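Local coordinates for protein 1-Cys peroxiredoxin (Vibrio vulnificus MO6-24/O, PDB 5K2I) that probably reduces hydrogen peroxide and other peroxides as a 1-Cys peroxiredoxin, with a likely part in scavenging nitric oxide, at residues I57-Q62 with S148-I153. Numbering follows the deposited sequence.
Sequences IVLADQ and SNAETI
The carboxylate of Glu151 has one face laid against the isopropyl end of Leu59: methyl CD1 sits almost squarely over Glu151 CD, 3.8 Å off, while CD2 is 3.7 Å from OE2. At the edge of the group, Glu151 OE2 accepts from water 1 at 2.6 Å, and the same water donates to Gln62 OE1, giving the two helices a polar bridge beside the leucine. A bend at chi2 (-77°) turns the glutamate back across Leu59, and the two side chains cross at about a right angle. Deeper in, Leu59 CD1 also reaches Ala150, 3.6 Å from its CB, and presses on the backbone where Ala150 C joins Glu151 N. Behind this first turn, Asn149 and Thr152 bond reciprocally: Thr152 N donates to Asn149 OD1 (2.9 Å), nearly in line with the C=O bond, and Asn149 N donates to Thr152 OG1 (2.9 Å). Asn149 ND2 is bonded in turn to Glu50. Ile153, nearby, packs on Tyr56 and Leu63 and on Ala126 and Ile128 of strand 120-130. Asn149 and Thr152 together form the capping box that starts the C-terminal helix 150-156, and that helix packs beside helix 53-65 in a thioredoxin-like fold.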
ATOM      1  N   ILE A  57       7.374 -17.209  -4.928  1.00 11.41           N
ATOM      2  CA  ILE A  57       7.632 -18.086  -6.067  1.00 11.59           C
ATOM      3  C   ILE A  57       9.101 -18.018  -6.461  1.00 11.66           C
ATOM      4  O   ILE A  57       9.775 -19.051  -6.591  1.00 13.02           O
ATOM      5  CB  ILE A  57       6.740 -17.721  -7.269  1.00 12.93           C
ATOM      6  CG1 ILE A  57       5.313 -18.209  -7.020  1.00 14.63           C
ATOM      7  CG2 ILE A  57       7.269 -18.351  -8.545  1.00 14.27           C
ATOM      8  CD1 ILE A  57       4.300 -17.707  -8.055  1.00 19.13           C
ATOM      9  N   VAL A  58       9.625 -16.809  -6.625  1.00 13.23           N
ATOM     10  CA  VAL A  58      10.996 -16.711  -7.103  1.00 13.54           C
ATOM     11  C   VAL A  58      12.007 -17.016  -6.000  1.00 13.08           C
ATOM     12  O   VAL A  58      13.123 -17.419  -6.295  1.00 14.03           O
ATOM     13  CB  VAL A  58      11.302 -15.324  -7.734  1.00 13.15           C
ATOM     14  CG1 VAL A  58      10.462 -15.117  -8.996  1.00 15.49           C
ATOM     15  CG2 VAL A  58      11.082 -14.194  -6.734  1.00 14.58           C
ATOM     16  N   LEU A  59      11.623 -16.854  -4.732  1.00 10.86           N
ATOM     17  CA  LEU A  59      12.547 -17.182  -3.634  1.00 12.74           C
ATOM     18  C   LEU A  59      12.380 -18.611  -3.106  1.00 10.08           C
ATOM     19  O   LEU A  59      13.088 -19.000  -2.183  1.00 12.59           O
ATOM     20  CB  LEU A  59      12.385 -16.209  -2.460  1.00 13.25           C
ATOM     21  CG  LEU A  59      13.115 -14.865  -2.501  1.00 23.55           C
ATOM     22  CD1 LEU A  59      13.229 -14.268  -1.096  1.00 19.17           C
ATOM     23  CD2 LEU A  59      14.478 -14.986  -3.150  1.00 22.32           C
ATOM     24  N   ALA A  60      11.464 -19.381  -3.683  1.00 10.50           N
ATOM     25  CA  ALA A  60      11.146 -20.707  -3.149  1.00 11.26           C
ATOM     26  C   ALA A  60      12.373 -21.612  -3.074  1.00 13.56           C
ATOM     27  O   ALA A  60      12.587 -22.287  -2.068  1.00 15.08           O
ATOM     28  CB  ALA A  60      10.060 -21.365  -3.977  1.00 13.11           C
ATOM     29  N   ASP A  61      13.192 -21.623  -4.123  1.00 14.67           N
ATOM     30  CA  ASP A  61      14.385 -22.466  -4.109  1.00 16.77           C
ATOM     31  C   ASP A  61      15.358 -22.094  -2.983  1.00 15.65           C
ATOM     32  O   ASP A  61      15.905 -22.977  -2.306  1.00 17.51           O
ATOM     33  CB  ASP A  61      15.108 -22.400  -5.459  1.00 17.37           C
ATOM     34  CG  ASP A  61      14.466 -23.284  -6.507  1.00 26.21           C
ATOM     35  OD1 ASP A  61      13.670 -24.174  -6.132  1.00 34.90           O
ATOM     36  OD2 ASP A  61      14.772 -23.102  -7.707  1.00 36.36           O
ATOM     37  N   GLN A  62      15.561 -20.795  -2.776  1.00 15.13           N
ATOM     38  CA  GLN A  62      16.484 -20.325  -1.749  1.00 13.92           C
ATOM     39  C   GLN A  62      15.931 -20.616  -0.361  1.00 13.10           C
ATOM     40  O   GLN A  62      16.685 -20.943   0.552  1.00 17.63           O
ATOM     41  CB  GLN A  62      16.756 -18.834  -1.913  1.00 15.41           C
ATOM     42  CG  GLN A  62      17.724 -18.515  -3.035  1.00 18.42           C
ATOM     43  CD  GLN A  62      17.737 -17.045  -3.372  1.00 21.27           C
ATOM     44  OE1 GLN A  62      18.463 -16.259  -2.763  1.00 28.70           O
ATOM     45  NE2 GLN A  62      16.931 -16.663  -4.353  1.00 22.06           N
ATOM     46  N   SER A 148       8.638  -5.068   4.787  1.00 23.46           N
ATOM     47  CA  SER A 148       9.167  -6.421   4.867  1.00 22.91           C
ATOM     48  C   SER A 148       8.669  -7.235   3.674  1.00 22.39           C
ATOM     49  O   SER A 148       7.712  -6.843   3.002  1.00 21.33           O
ATOM     50  CB  SER A 148       8.762  -7.076   6.184  1.00 23.97           C
ATOM     51  OG  SER A 148       7.422  -6.738   6.499  1.00 33.70           O
ATOM     52  N   ASN A 149       9.317  -8.369   3.418  1.00 15.62           N
ATOM     53  CA  ASN A 149       9.055  -9.151   2.213  1.00 13.34           C
ATOM     54  C   ASN A 149       9.575 -10.583   2.348  1.00 14.71           C
ATOM     55  O   ASN A 149       9.975 -11.008   3.435  1.00 13.59           O
ATOM     56  CB  ASN A 149       9.704  -8.449   1.021  1.00 16.29           C
ATOM     57  CG  ASN A 149      11.170  -8.106   1.283  1.00 18.32           C
ATOM     58  OD1 ASN A 149      11.876  -8.846   1.966  1.00 17.60           O
ATOM     59  ND2 ASN A 149      11.627  -6.973   0.747  1.00 19.90           N
ATOM     60  N   ALA A 150       9.596 -11.332   1.250  1.00 12.59           N
ATOM     61  CA  ALA A 150      10.111 -12.699   1.305  1.00 11.00           C
ATOM     62  C   ALA A 150      11.596 -12.710   1.678  1.00 10.32           C
ATOM     63  O   ALA A 150      12.052 -13.614   2.369  1.00 12.76           O
ATOM     64  CB  ALA A 150       9.883 -13.415  -0.023  1.00 10.87           C
ATOM     65  N   GLU A 151      12.344 -11.692   1.245  1.00 12.82           N
ATOM     66  CA  GLU A 151      13.760 -11.589   1.617  1.00 14.57           C
ATOM     67  C   GLU A 151      13.944 -11.439   3.122  1.00 13.56           C
ATOM     68  O   GLU A 151      14.930 -11.926   3.674  1.00 15.33           O
ATOM     69  CB  GLU A 151      14.444 -10.410   0.913  1.00 14.95           C
ATOM     70  CG  GLU A 151      14.708 -10.617  -0.567  1.00 17.30           C
ATOM     71  CD  GLU A 151      15.907 -11.515  -0.875  1.00 18.81           C
ATOM     72  OE1 GLU A 151      16.669 -11.893   0.047  1.00 19.39           O
ATOM     73  OE2 GLU A 151      16.093 -11.839  -2.067  1.00 23.29           O
ATOM     74  N   THR A 152      13.015 -10.748   3.779  1.00 12.70           N
ATOM     75  CA  THR A 152      13.063 -10.603   5.231  1.00 14.06           C
ATOM     76  C   THR A 152      12.984 -11.978   5.878  1.00 13.68           C
ATOM     77  O   THR A 152      13.707 -12.268   6.828  1.00 13.90           O
ATOM     78  CB  THR A 152      11.920  -9.730   5.766  1.00 14.72           C
ATOM     79  OG1 THR A 152      11.747  -8.594   4.913  1.00 14.58           O
ATOM     80  CG2 THR A 152      12.220  -9.260   7.189  1.00 15.68           C
ATOM     81  N   ILE A 153      12.103 -12.819   5.348  1.00 12.37           N
ATOM     82  CA  ILE A 153      11.944 -14.176   5.855  1.00 11.94           C
ATOM     83  C   ILE A 153      13.197 -15.008   5.578  1.00 13.84           C
ATOM     84  O   ILE A 153      13.693 -15.712   6.458  1.00 13.88           O
ATOM     85  CB  ILE A 153      10.699 -14.851   5.233  1.00 10.93           C
ATOM     86  CG1 ILE A 153       9.412 -14.198   5.761  1.00 10.82           C
ATOM     87  CG2 ILE A 153      10.703 -16.362   5.485  1.00 10.89           C
ATOM     88  CD1 ILE A 153       9.152 -14.426   7.245  1.00 13.94           C
TER
HETATM   89  O   HOH W   1      17.743 -13.414  -3.388  1.00 28.22           O